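PDB 4B7G: catalase from Corynebacterium glutamicum, which probably catalyses the haem-dependent breakdown of hydrogen peroxide to water and oxygen, with NADPH bound alongside. Local coordinates for residues Q189-M194 / E470-N475; H70-G75 / F107-G112. All coordinates share one frame; numbering follows the deposited sequence.

Contact 1 (Q189-M194 / E470-N475); sequences QVTYLM and ERLADN. With NDP (NADPH dihydro-nicotinamide-adenine-dinucleotide phosphate), chain H.
Leu-472 and Asn-475 of helix 466-479 meet Thr-191 and Met-194 through two different first torsions. Leu-472 carries CG anti to its backbone N (chi1 171°), which sends its CD1 branch against the backbone of Thr-191 and Met-194. Asn-475 has CG beside its own backbone N (chi1 -66°), which places the amide within bonding distance of Met-194 O.

The Leu-472 methyl CD1 rests 3.5 Å from Thr-191 O and 3.5 Å from the carbonyl carbon of Met-194, and it meets CB of Met-194 at 3.7 Å. Its other branch, CD2, meets the Thr-191 methyl CG2 at 4.1 Å, the two side chains crossing at a slant. Hydrocarbon is thus laid against the backbone of Thr-191 and Met-194, and a single polar bond stands beside it: Asn-475 ND2 gives Met-194 O a hydrogen bond of 2.8 Å with an N-H...O angle of 157°. The oxygen lies almost exactly in the amide plane of Asn-475, whereas the donor is tilted well off the plane of the Met-194 carbonyl.

Helix 187-193 also meets the cofactor. Tyr-192, whose CB points away from 470-475, brings CD2 to 3.6 Å from C2A of the NADPH adenine. The nucleotide is also hydrogen-bonded to His-188 and Glu-468, one from each of the two helices. The pairing joins the catalase core to the C-terminal helical region beside the NADPH site.

Around it, Trp-177 and Trp-180 of helix 173-182 pack against Met-194, Trp-495 of helix 487-498 touches Thr-191, and Leu-502 of helix 500-513 backs Leu-472.

Contact 2 (H70-G75 / F107-G112); sequences HAKGHG and FSTVAG. With HEM (protoporphyrin IX containing Fe), chain J.
The imidazole of His-70 is held between haem and valine. Pyrrole D covers one face, with haem C3D 3.4 Å above the ring plane, and Val-110 covers the opposite face, its CG2 making a CH-pi contact 3.9 Å from the ring centroid. At the edge stands Ser-108: ND1 of His-70 donates to Ser-108 OG over 2.9 Å with an N-H...O angle of 166°, the oxygen lying close to the ring plane. Two covered faces and one in-plane bond together fix how the imidazole is rotated. With OG between its backbone N and carbonyl carbon (chi1 51°), Ser-108 turns its hydroxyl up to that edge. A second imidazole, that of His-74, has Phe-107 O above one face, shifted toward the rim.

This geometry corresponds to the distal side of the haem pocket in catalases, and, as in other members of the family, His-70 is probably the distal histidine. A water sits a rather long 2.5 Å from the haem iron and 3.0 Å from NE2 of His-70. The pocket wall grows out of the catalase beta-barrel, where strands 73-82 and 100-108 run antiparallel. His-74 and Phe-107 form a hydrogen-bonded pair, their N-H groups and carbonyls bonded both ways, while Gly-73 and Ser-108 follow as a non-hydrogen-bonded pair.

Beyond the strand ends the coupling persists: Thr-109 N bonds to Lys-72 O, and His-70 N reaches a lone pair of Val-110 O at 2.8 Å. A water bridges the two segments, accepting from Lys-72 N, donating to Gly-112 O and hydrogen-bonded to Thr-109 OG1 at 2.7 Å. NZ of Lys-72 bonds to Ser-116 O and forms salt bridges with Asp-118 and Asp-253, and His-74 NE2 is paired with Ser-203.

Contact 2 comes first along the chain, and both of its segments precede those of contact 1. Their centres lie 21 Å apart and their nearest atoms about 8 Å, without touching. Contact 2 belongs to the beta-barrel and the haem pocket; contact 1 is a helix-helix junction that reaches into the C-terminal region beside NADPH. Between them runs a short piece of chain: Asp-122 accepts hydrogen bonds from the backbone N of Val-110 and Ala-111, while its neighbour Arg-121 bonds to Leu-193 O and touches Asn-475. The haem and nucleotide sites lie on neighbouring parts of one chain, consistent with the NADPH-binding catalases.

Contact 1 (Q189-M194 / E470-N475)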
ATOM      1  N   GLN B 189      25.809  27.047  -1.445  1.00 17.30           N
ATOM      2  CA  GLN B 189      25.811  25.807  -0.672  1.00 15.53           C
ATOM      3  C   GLN B 189      26.864  24.790  -1.143  1.00 15.32           C
ATOM      4  O   GLN B 189      27.401  24.017  -0.333  1.00 22.06           O
ATOM      5  CB  GLN B 189      24.409  25.187  -0.649  1.00 19.80           C
ATOM      6  CG  GLN B 189      24.348  23.822   0.031  1.00 13.83           C
ATOM      7  CD  GLN B 189      24.823  23.835   1.477  1.00 17.38           C
ATOM      8  OE1 GLN B 189      25.366  22.839   1.974  1.00 23.49           O
ATOM      9  NE2 GLN B 189      24.598  24.939   2.168  1.00 21.62           N
ATOM     10  N   VAL B 190      27.170  24.784  -2.439  1.00 14.62           N
ATOM     11  CA  VAL B 190      28.213  23.887  -2.953  1.00 14.33           C
ATOM     12  C   VAL B 190      29.579  24.287  -2.371  1.00 16.97           C
ATOM     13  O   VAL B 190      30.415  23.429  -2.067  1.00 16.36           O
ATOM     14  CB  VAL B 190      28.233  23.846  -4.513  1.00 14.86           C
ATOM     15  CG1 VAL B 190      29.374  22.962  -5.032  1.00 13.39           C
ATOM     16  CG2 VAL B 190      26.901  23.325  -5.062  1.00 14.75           C
ATOM     17  N   THR B 191      29.799  25.588  -2.188  1.00 12.84           N
ATOM     18  CA  THR B 191      31.050  26.054  -1.589  1.00 17.16           C
ATOM     19  C   THR B 191      31.158  25.570  -0.135  1.00 16.96           C
ATOM     20  O   THR B 191      32.227  25.154   0.325  1.00 18.26           O
ATOM     21  CB  THR B 191      31.164  27.593  -1.654  1.00 17.11           C
ATOM     22  OG1 THR B 191      31.020  28.020  -3.016  1.00 15.13           O
ATOM     23  CG2 THR B 191      32.509  28.060  -1.119  1.00 17.48           C
ATOM     24  N   TYR B 192      30.040  25.621   0.583  1.00 18.66           N
ATOM     25  CA  TYR B 192      29.957  25.139   1.963  1.00 18.23           C
ATOM     26  C   TYR B 192      30.153  23.619   1.983  1.00 20.11           C
ATOM     27  O   TYR B 192      30.957  23.088   2.762  1.00 20.60           O
ATOM     28  CB  TYR B 192      28.573  25.516   2.523  1.00 19.16           C
ATOM     29  CG  TYR B 192      28.345  25.315   4.008  1.00 23.72           C
ATOM     30  CD1 TYR B 192      28.041  24.053   4.527  1.00 20.52           C
ATOM     31  CD2 TYR B 192      28.378  26.397   4.891  1.00 23.18           C
ATOM     32  CE1 TYR B 192      27.806  23.870   5.885  1.00 20.08           C
ATOM     33  CE2 TYR B 192      28.143  26.221   6.251  1.00 21.46           C
ATOM     34  CZ  TYR B 192      27.855  24.958   6.739  1.00 20.83           C
ATOM     35  OH  TYR B 192      27.619  24.772   8.090  1.00 19.45           O
ATOM     36  N   LEU B 193      29.422  22.927   1.110  1.00 16.68           N
ATOM     37  CA  LEU B 193      29.498  21.468   1.007  1.00 19.91           C
ATOM     38  C   LEU B 193      30.897  20.953   0.644  1.00 17.44           C
ATOM     39  O   LEU B 193      31.325  19.904   1.135  1.00 16.03           O
ATOM     40  CB  LEU B 193      28.489  20.966  -0.036  1.00 12.44           C
ATOM     41  CG  LEU B 193      28.608  19.489  -0.420  1.00 14.54           C
ATOM     42  CD1 LEU B 193      28.181  18.599   0.749  1.00 14.03           C
ATOM     43  CD2 LEU B 193      27.799  19.173  -1.677  1.00 14.48           C
ATOM     44  N   MET B 194      31.602  21.675  -0.222  1.00 15.04           N
ATOM     45  CA  MET B 194      32.910  21.210  -0.691  1.00 17.23           C
ATOM     46  C   MET B 194      34.059  21.570   0.266  1.00 17.89           C
ATOM     47  O   MET B 194      35.206  21.144   0.062  1.00 20.38           O
ATOM     48  CB  MET B 194      33.189  21.745  -2.100  1.00 16.44           C
ATOM     49  CG  MET B 194      32.294  21.127  -3.175  1.00 17.53           C
ATOM     50  SD  MET B 194      32.715  19.400  -3.480  1.00 19.14           S
ATOM     51  CE  MET B 194      31.214  18.801  -4.276  1.00 17.10           C
ATOM     52  N   GLU B 470      42.661  25.975   0.578  1.00 18.27           N
ATOM     53  CA  GLU B 470      43.367  24.961  -0.213  1.00 19.52           C
ATOM     54  C   GLU B 470      42.641  23.607  -0.204  1.00 20.51           C
ATOM     55  O   GLU B 470      42.540  22.939  -1.243  1.00 20.07           O
ATOM     56  CB  GLU B 470      44.821  24.814   0.269  1.00 19.43           C
ATOM     57  CG  GLU B 470      45.621  23.693  -0.410  1.00 16.23           C
ATOM     58  CD  GLU B 470      45.930  23.952  -1.889  1.00 22.83           C
ATOM     59  OE1 GLU B 470      45.706  25.081  -2.382  1.00 20.08           O
ATOM     60  OE2 GLU B 470      46.408  23.009  -2.561  1.00 22.70           O
ATOM     61  N   ARG B 471      42.141  23.201   0.963  1.00 19.10           N
ATOM     62  CA  ARG B 471      41.387  21.953   1.074  1.00 20.29           C
ATOM     63  C   ARG B 471      40.099  22.030   0.260  1.00 15.32           C
ATOM     64  O   ARG B 471      39.681  21.042  -0.358  1.00 18.88           O
ATOM     65  CB  ARG B 471      41.068  21.641   2.538  1.00 20.00           C
ATOM     66  CG  ARG B 471      42.286  21.251   3.361  1.00 20.78           C
ATOM     67  CD  ARG B 471      41.882  20.706   4.718  1.00 20.45           C
ATOM     68  NE  ARG B 471      41.230  21.703   5.566  1.00 20.43           N
ATOM     69  CZ  ARG B 471      41.887  22.551   6.352  1.00 22.70           C
ATOM     70  NH1 ARG B 471      43.218  22.534   6.379  1.00 24.97           N
ATOM     71  NH2 ARG B 471      41.224  23.416   7.110  1.00 18.76           N
ATOM     72  N   LEU B 472      39.482  23.209   0.245  1.00 14.91           N
ATOM     73  CA  LEU B 472      38.280  23.428  -0.572  1.00 17.71           C
ATOM     74  C   LEU B 472      38.583  23.141  -2.041  1.00 17.23           C
ATOM     75  O   LEU B 472      37.889  22.350  -2.691  1.00 18.46           O
ATOM     76  CB  LEU B 472      37.774  24.861  -0.385  1.00 17.33           C
ATOM     77  CG  LEU B 472      36.658  25.360  -1.303  1.00 16.62           C
ATOM     78  CD1 LEU B 472      35.363  24.582  -1.053  1.00 16.57           C
ATOM     79  CD2 LEU B 472      36.433  26.860  -1.101  1.00 16.81           C
ATOM     80  N   ALA B 473      39.633  23.767  -2.568  1.00 18.05           N
ATOM     81  CA  ALA B 473      40.043  23.521  -3.948  1.00 17.18           C
ATOM     82  C   ALA B 473      40.366  22.042  -4.189  1.00 16.88           C
ATOM     83  O   ALA B 473      40.033  21.483  -5.239  1.00 20.17           O
ATOM     84  CB  ALA B 473      41.247  24.399  -4.322  1.00 17.59           C
ATOM     85  N   ASP B 474      41.030  21.417  -3.222  1.00 18.96           N
ATOM     86  CA  ASP B 474      41.430  20.025  -3.374  1.00 19.69           C
ATOM     87  C   ASP B 474      40.185  19.137  -3.377  1.00 16.80           C
ATOM     88  O   ASP B 474      40.065  18.230  -4.212  1.00 19.76           O
ATOM     89  CB  ASP B 474      42.384  19.625  -2.244  1.00 15.01           C
ATOM     90  CG  ASP B 474      43.124  18.338  -2.533  1.00 21.96           C
ATOM     91  OD1 ASP B 474      43.688  18.191  -3.647  1.00 22.94           O
ATOM     92  OD2 ASP B 474      43.143  17.465  -1.640  1.00 24.29           O
ATOM     93  N   ASN B 475      39.255  19.414  -2.460  1.00 18.52           N
ATOM     94  CA  ASN B 475      38.016  18.643  -2.374  1.00 16.55           C
ATOM     95  C   ASN B 475      37.217  18.747  -3.656  1.00 18.61           C
ATOM     96  O   ASN B 475      36.719  17.741  -4.180  1.00 21.67           O
ATOM     97  CB  ASN B 475      37.138  19.131  -1.217  1.00 15.48           C
ATOM     98  CG  ASN B 475      37.756  18.881   0.140  1.00 15.80           C
ATOM     99  OD1 ASN B 475      38.655  18.053   0.279  1.00 19.45           O
ATOM    100  ND2 ASN B 475      37.262  19.590   1.165  1.00 17.62           N
TER
HETATM  101  PA  NDP H1517      30.792  36.211  10.102  1.00 37.99           P
HETATM  102  O1A NDP H1517      32.246  36.479  10.167  1.00 41.99           O
HETATM  103  O2A NDP H1517      30.051  36.947  11.155  1.00 31.52           O
HETATM  104  O5B NDP H1517      30.620  34.623  10.270  1.00 37.48           O
HETATM  105  C5B NDP H1517      31.117  33.778   9.259  1.00 32.75           C
HETATM  106  C4B NDP H1517      30.509  32.404   9.473  1.00 34.74           C
HETATM  107  O4B NDP H1517      31.194  31.460   8.661  1.00 40.13           O
HETATM  108  C3B NDP H1517      30.643  31.961  10.928  1.00 39.25           C
HETATM  109  O3B NDP H1517      29.426  31.395  11.374  1.00 32.87           O
HETATM  110  C2B NDP H1517      31.729  30.906  10.847  1.00 34.19           C
HETATM  111  O2B NDP H1517      31.697  29.943  11.875  1.00 38.44           O
HETATM  112  C1B NDP H1517      31.483  30.332   9.463  1.00 37.94           C
HETATM  113  N9A NDP H1517      32.598  29.494   8.980  1.00 33.28           N
HETATM  114  C8A NDP H1517      33.896  29.466   9.434  1.00 29.42           C
HETATM  115  N7A NDP H1517      34.567  28.535   8.712  1.00 29.69           N
HETATM  116  C5A NDP H1517      33.719  27.974   7.807  1.00 30.26           C
HETATM  117  C6A NDP H1517      33.888  26.983   6.840  1.00 30.75           C
HETATM  118  N6A NDP H1517      34.977  26.201   6.857  1.00 29.42           N
HETATM  119  N1A NDP H1517      32.807  26.614   6.058  1.00 29.47           N
HETATM  120  C2A NDP H1517      31.576  27.218   6.241  1.00 30.70           C
HETATM  121  N3A NDP H1517      31.420  28.196   7.206  1.00 28.91           N
HETATM  122  C4A NDP H1517      32.475  28.566   7.977  1.00 27.08           C
HETATM  123  O3  NDP H1517      30.306  36.541   8.594  1.00 39.05           O
HETATM  124  PN  NDP H1517      28.779  36.694   8.070  1.00 38.67           P
HETATM  125  O1N NDP H1517      27.796  36.265   9.100  1.00 29.47           O
HETATM  126  O2N NDP H1517      28.657  38.033   7.437  1.00 35.59           O
HETATM  127  O5D NDP H1517      28.779  35.651   6.832  1.00 32.32           O
HETATM  128  C5D NDP H1517      29.962  35.584   6.051  1.00 27.48           C
HETATM  129  C4D NDP H1517      30.032  34.301   5.230  1.00 34.11           C
HETATM  130  O4D NDP H1517      30.100  33.168   6.090  1.00 33.84           O
HETATM  131  C3D NDP H1517      28.789  34.149   4.355  1.00 31.78           C
HETATM  132  O3D NDP H1517      29.052  34.492   3.006  1.00 28.66           O
HETATM  133  C2D NDP H1517      28.374  32.692   4.512  1.00 30.90           C
HETATM  134  O2D NDP H1517      28.712  31.958   3.360  1.00 30.10           O
HETATM  135  C1D NDP H1517      29.202  32.148   5.668  1.00 34.18           C
HETATM  136  N1N NDP H1517      28.315  31.728   6.775  1.00 42.50           N
HETATM  137  C2N NDP H1517      27.311  32.568   7.174  1.00 36.58           C
HETATM  138  C3N NDP H1517      26.458  32.260   8.230  1.00 32.36           C
HETATM  139  C7N NDP H1517      25.390  33.249   8.601  1.00 37.82           C
HETATM  140  O7N NDP H1517      25.493  34.581   8.139  1.00 38.49           O
HETATM  141  N7N NDP H1517      24.374  32.852   9.361  1.00 30.49           N
HETATM  142  C4N NDP H1517      26.592  30.958   8.995  1.00 37.24           C
HETATM  143  C5N NDP H1517      27.716  30.106   8.471  1.00 35.01           C
HETATM  144  C6N NDP H1517      28.511  30.523   7.401  1.00 36.06           C
HETATM  145  P2B NDP H1517      32.694  30.126  13.133  1.00 41.88           P
HETATM  146  O1X NDP H1517      32.598  28.882  13.981  1.00 44.51           O
HETATM  147  O2X NDP H1517      34.112  30.310  12.647  1.00 40.37           O
HETATM  148  O3X NDP H1517      32.265  31.332  13.939  1.00 32.98           O

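Contact 2 (H70-G75 / F107-G112)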
ATOM      1  N   HIS B  70      17.279  11.807   2.436  1.00 12.78           N
ATOM      2  CA  HIS B  70      17.648  11.612   3.844  1.00 13.35           C
ATOM      3  C   HIS B  70      17.301  10.219   4.384  1.00 17.08           C
ATOM      4  O   HIS B  70      16.969  10.074   5.563  1.00 14.18           O
ATOM      5  CB  HIS B  70      17.011  12.669   4.754  1.00 16.61           C
ATOM      6  CG  HIS B  70      17.448  14.075   4.477  1.00 17.94           C
ATOM      7  ND1 HIS B  70      18.323  14.759   5.298  1.00 15.30           N
ATOM      8  CD2 HIS B  70      17.110  14.942   3.490  1.00 11.68           C
ATOM      9  CE1 HIS B  70      18.512  15.976   4.824  1.00 14.09           C
ATOM     10  NE2 HIS B  70      17.782  16.115   3.730  1.00 15.93           N
ATOM     11  N   ALA B  71      17.383   9.200   3.533  1.00 13.55           N
ATOM     12  CA  ALA B  71      17.105   7.822   3.947  1.00 13.84           C
ATOM     13  C   ALA B  71      17.984   7.328   5.105  1.00 16.02           C
ATOM     14  O   ALA B  71      17.499   6.606   5.991  1.00 12.85           O
ATOM     15  CB  ALA B  71      17.241   6.880   2.754  1.00 10.24           C
ATOM     16  N   LYS B  72      19.269   7.694   5.095  1.00 10.37           N
ATOM     17  CA  LYS B  72      20.209   7.186   6.099  1.00 15.59           C
ATOM     18  C   LYS B  72      20.281   8.121   7.292  1.00 15.94           C
ATOM     19  O   LYS B  72      20.863   9.210   7.205  1.00 13.30           O
ATOM     20  CB  LYS B  72      21.622   7.020   5.516  1.00 15.15           C
ATOM     21  CG  LYS B  72      22.622   6.390   6.508  1.00 16.22           C
ATOM     22  CD  LYS B  72      22.433   4.856   6.596  1.00 16.12           C
ATOM     23  CE  LYS B  72      23.217   4.251   7.762  1.00 15.34           C
ATOM     24  NZ  LYS B  72      24.699   4.497   7.712  1.00  9.87           N
ATOM     25  N   GLY B  73      19.721   7.699   8.420  1.00 14.72           N
ATOM     26  CA  GLY B  73      19.688   8.575   9.575  1.00 16.82           C
ATOM     27  C   GLY B  73      19.593   7.831  10.883  1.00 13.72           C
ATOM     28  O   GLY B  73      19.516   6.600  10.900  1.00 15.65           O
ATOM     29  N   HIS B  74      19.589   8.588  11.978  1.00 14.66           N
ATOM     30  CA  HIS B  74      19.599   8.028  13.323  1.00 13.11           C
ATOM     31  C   HIS B  74      19.259   9.174  14.261  1.00 14.85           C
ATOM     32  O   HIS B  74      19.374  10.344  13.885  1.00 15.04           O
ATOM     33  CB  HIS B  74      20.991   7.482  13.670  1.00 11.91           C
ATOM     34  CG  HIS B  74      22.097   8.459  13.413  1.00 14.11           C
ATOM     35  ND1 HIS B  74      22.634   8.658  12.159  1.00 15.55           N
ATOM     36  CD2 HIS B  74      22.752   9.312  14.239  1.00 14.55           C
ATOM     37  CE1 HIS B  74      23.579   9.581  12.223  1.00 14.82           C
ATOM     38  NE2 HIS B  74      23.672   9.993  13.476  1.00 14.94           N
ATOM     39  N   GLY B  75      18.860   8.857  15.485  1.00 15.24           N
ATOM     40  CA  GLY B  75      18.425   9.911  16.376  1.00 18.55           C
ATOM     41  C   GLY B  75      18.425   9.571  17.848  1.00 17.67           C
ATOM     42  O   GLY B  75      18.995   8.558  18.291  1.00 14.14           O
ATOM     43  N   PHE B 107      19.259  12.836  12.810  1.00 14.48           N
ATOM     44  CA  PHE B 107      20.326  13.332  11.944  1.00 12.62           C
ATOM     45  C   PHE B 107      20.395  12.389  10.767  1.00 16.44           C
ATOM     46  O   PHE B 107      19.953  11.240  10.871  1.00 14.39           O
ATOM     47  CB  PHE B 107      21.680  13.304  12.655  1.00 14.62           C
ATOM     48  CG  PHE B 107      21.709  14.065  13.944  1.00 15.73           C
ATOM     49  CD1 PHE B 107      21.917  15.441  13.952  1.00 13.72           C
ATOM     50  CD2 PHE B 107      21.551  13.400  15.156  1.00 16.69           C
ATOM     51  CE1 PHE B 107      21.949  16.148  15.159  1.00 14.10           C
ATOM     52  CE2 PHE B 107      21.575  14.094  16.368  1.00 13.59           C
ATOM     53  CZ  PHE B 107      21.781  15.470  16.370  1.00 18.01           C
ATOM     54  N   SER B 108      20.992  12.843   9.669  1.00 11.67           N
ATOM     55  CA  SER B 108      20.995  12.056   8.444  1.00 11.01           C
ATOM     56  C   SER B 108      21.972  12.611   7.438  1.00 18.24           C
ATOM     57  O   SER B 108      22.516  13.699   7.623  1.00 16.27           O
ATOM     58  CB  SER B 108      19.605  12.101   7.807  1.00 12.66           C
ATOM     59  OG  SER B 108      19.162  13.448   7.700  1.00 15.76           O
ATOM     60  N   THR B 109      22.187  11.848   6.371  1.00 16.32           N
ATOM     61  CA  THR B 109      22.763  12.377   5.146  1.00 18.36           C
ATOM     62  C   THR B 109      21.584  12.678   4.229  1.00 14.17           C
ATOM     63  O   THR B 109      20.438  12.667   4.679  1.00 14.09           O
ATOM     64  CB  THR B 109      23.671  11.350   4.469  1.00 21.84           C
ATOM     65  OG1 THR B 109      22.950  10.114   4.300  1.00 14.78           O
ATOM     66  CG2 THR B 109      24.926  11.113   5.312  1.00 16.38           C
ATOM     67  N   VAL B 110      21.844  12.923   2.950  1.00 16.61           N
ATOM     68  CA  VAL B 110      20.773  13.327   2.040  1.00 11.24           C
ATOM     69  C   VAL B 110      20.568  12.331   0.900  1.00 12.53           C
ATOM     70  O   VAL B 110      19.460  11.811   0.696  1.00 14.50           O
ATOM     71  CB  VAL B 110      21.059  14.720   1.434  1.00 15.05           C
ATOM     72  CG1 VAL B 110      19.991  15.097   0.395  1.00 16.51           C
ATOM     73  CG2 VAL B 110      21.161  15.773   2.524  1.00 11.51           C
ATOM     74  N   ALA B 111      21.633  12.064   0.151  1.00 13.12           N
ATOM     75  CA  ALA B 111      21.498  11.369  -1.127  1.00 14.91           C
ATOM     76  C   ALA B 111      21.471   9.840  -1.027  1.00 14.97           C
ATOM     77  O   ALA B 111      20.730   9.169  -1.766  1.00 15.35           O
ATOM     78  CB  ALA B 111      22.615  11.808  -2.076  1.00 14.52           C
ATOM     79  N   GLY B 112      22.295   9.280  -0.146  1.00 15.58           N
ATOM     80  CA  GLY B 112      22.445   7.832  -0.096  1.00 15.44           C
ATOM     81  C   GLY B 112      21.227   7.135   0.483  1.00 18.61           C
ATOM     82  O   GLY B 112      20.428   7.762   1.194  1.00 15.91           O
TER
HETATM   83  CHA HEM J3001      13.569  15.003   4.332  1.00 13.11           C
HETATM   84  CHB HEM J3001      11.228  17.522   0.897  1.00 14.18           C
HETATM   85  CHC HEM J3001      14.510  21.082   1.372  1.00 15.03           C
HETATM   86  CHD HEM J3001      15.838  19.181   5.622  1.00 14.68           C
HETATM   87  C1A HEM J3001      12.637  15.364   3.381  1.00 14.02           C
HETATM   88  C2A HEM J3001      11.466  14.607   2.982  1.00 10.93           C
HETATM   89  C3A HEM J3001      10.830  15.318   2.039  1.00 16.31           C
HETATM   90  C4A HEM J3001      11.566  16.535   1.797  1.00 15.39           C
HETATM   91  CMA HEM J3001       9.526  14.932   1.316  1.00 13.55           C
HETATM   92  CAA HEM J3001      11.033  13.227   3.540  1.00 11.78           C
HETATM   93  CBA HEM J3001      10.175  13.440   4.783  1.00 15.15           C
HETATM   94  CGA HEM J3001       9.662  12.136   5.334  1.00 13.62           C
HETATM   95  O1A HEM J3001       9.548  12.027   6.591  1.00 13.21           O
HETATM   96  O2A HEM J3001       9.362  11.202   4.537  1.00 15.20           O
HETATM   97  C1B HEM J3001      11.925  18.696   0.711  1.00 15.10           C
HETATM   98  C2B HEM J3001      11.605  19.729  -0.257  1.00 13.81           C
HETATM   99  C3B HEM J3001      12.526  20.705  -0.140  1.00 16.16           C
HETATM  100  C4B HEM J3001      13.440  20.327   0.923  1.00 18.18           C
HETATM  101  CMB HEM J3001      10.423  19.655  -1.255  1.00 10.58           C
HETATM  102  CAB HEM J3001      12.643  22.050  -0.907  1.00 13.97           C
HETATM  103  CBB HEM J3001      11.595  22.702  -1.433  1.00 17.73           C
HETATM  104  C1C HEM J3001      15.032  20.978   2.647  1.00 15.23           C
HETATM  105  C2C HEM J3001      15.655  22.032   3.436  1.00 13.83           C
HETATM  106  C3C HEM J3001      16.032  21.489   4.611  1.00 17.40           C
HETATM  107  C4C HEM J3001      15.632  20.092   4.609  1.00 16.74           C
HETATM  108  CMC HEM J3001      15.852  23.488   2.938  1.00 17.37           C
HETATM  109  CAC HEM J3001      16.695  22.165   5.827  1.00 13.59           C
HETATM  110  CBC HEM J3001      16.473  23.449   6.144  1.00 16.97           C
HETATM  111  C1D HEM J3001      15.408  17.871   5.641  1.00 12.96           C
HETATM  112  C2D HEM J3001      15.724  16.929   6.685  1.00 13.41           C
HETATM  113  C3D HEM J3001      15.025  15.638   6.299  1.00 13.41           C
HETATM  114  C4D HEM J3001      14.338  15.904   5.049  1.00 17.96           C
HETATM  115  CMD HEM J3001      16.585  17.155   7.935  1.00 11.69           C
HETATM  116  CAD HEM J3001      15.068  14.347   7.119  1.00 16.12           C
HETATM  117  CBD HEM J3001      14.135  14.534   8.317  1.00 13.24           C
HETATM  118  CGD HEM J3001      14.312  13.284   9.118  1.00 11.80           C
HETATM  119  O1D HEM J3001      13.328  12.507   9.223  1.00 12.55           O
HETATM  120  O2D HEM J3001      15.447  13.064   9.635  1.00 15.08           O
HETATM  121  NA  HEM J3001      12.665  16.540   2.639  1.00 12.33           N
HETATM  122  NB  HEM J3001      13.051  19.092   1.417  1.00 14.82           N
HETATM  123  NC  HEM J3001      15.039  19.811   3.396  1.00 16.17           N
HETATM  124  ND  HEM J3001      14.591  17.233   4.701  1.00 13.54           N
HETATM  125 FE   HEM J3001      13.680  18.232   3.154  1.00 15.40          FE
HETATM  126  O   HOH W   1      18.239   9.404   0.536  1.00 13.31           O
HETATM  127  O   HOH W   2      20.547   9.570   3.179  1.00 13.81           O
HETATM  128  O   HOH W   3      15.721  17.437   2.008  1.00 30.00           O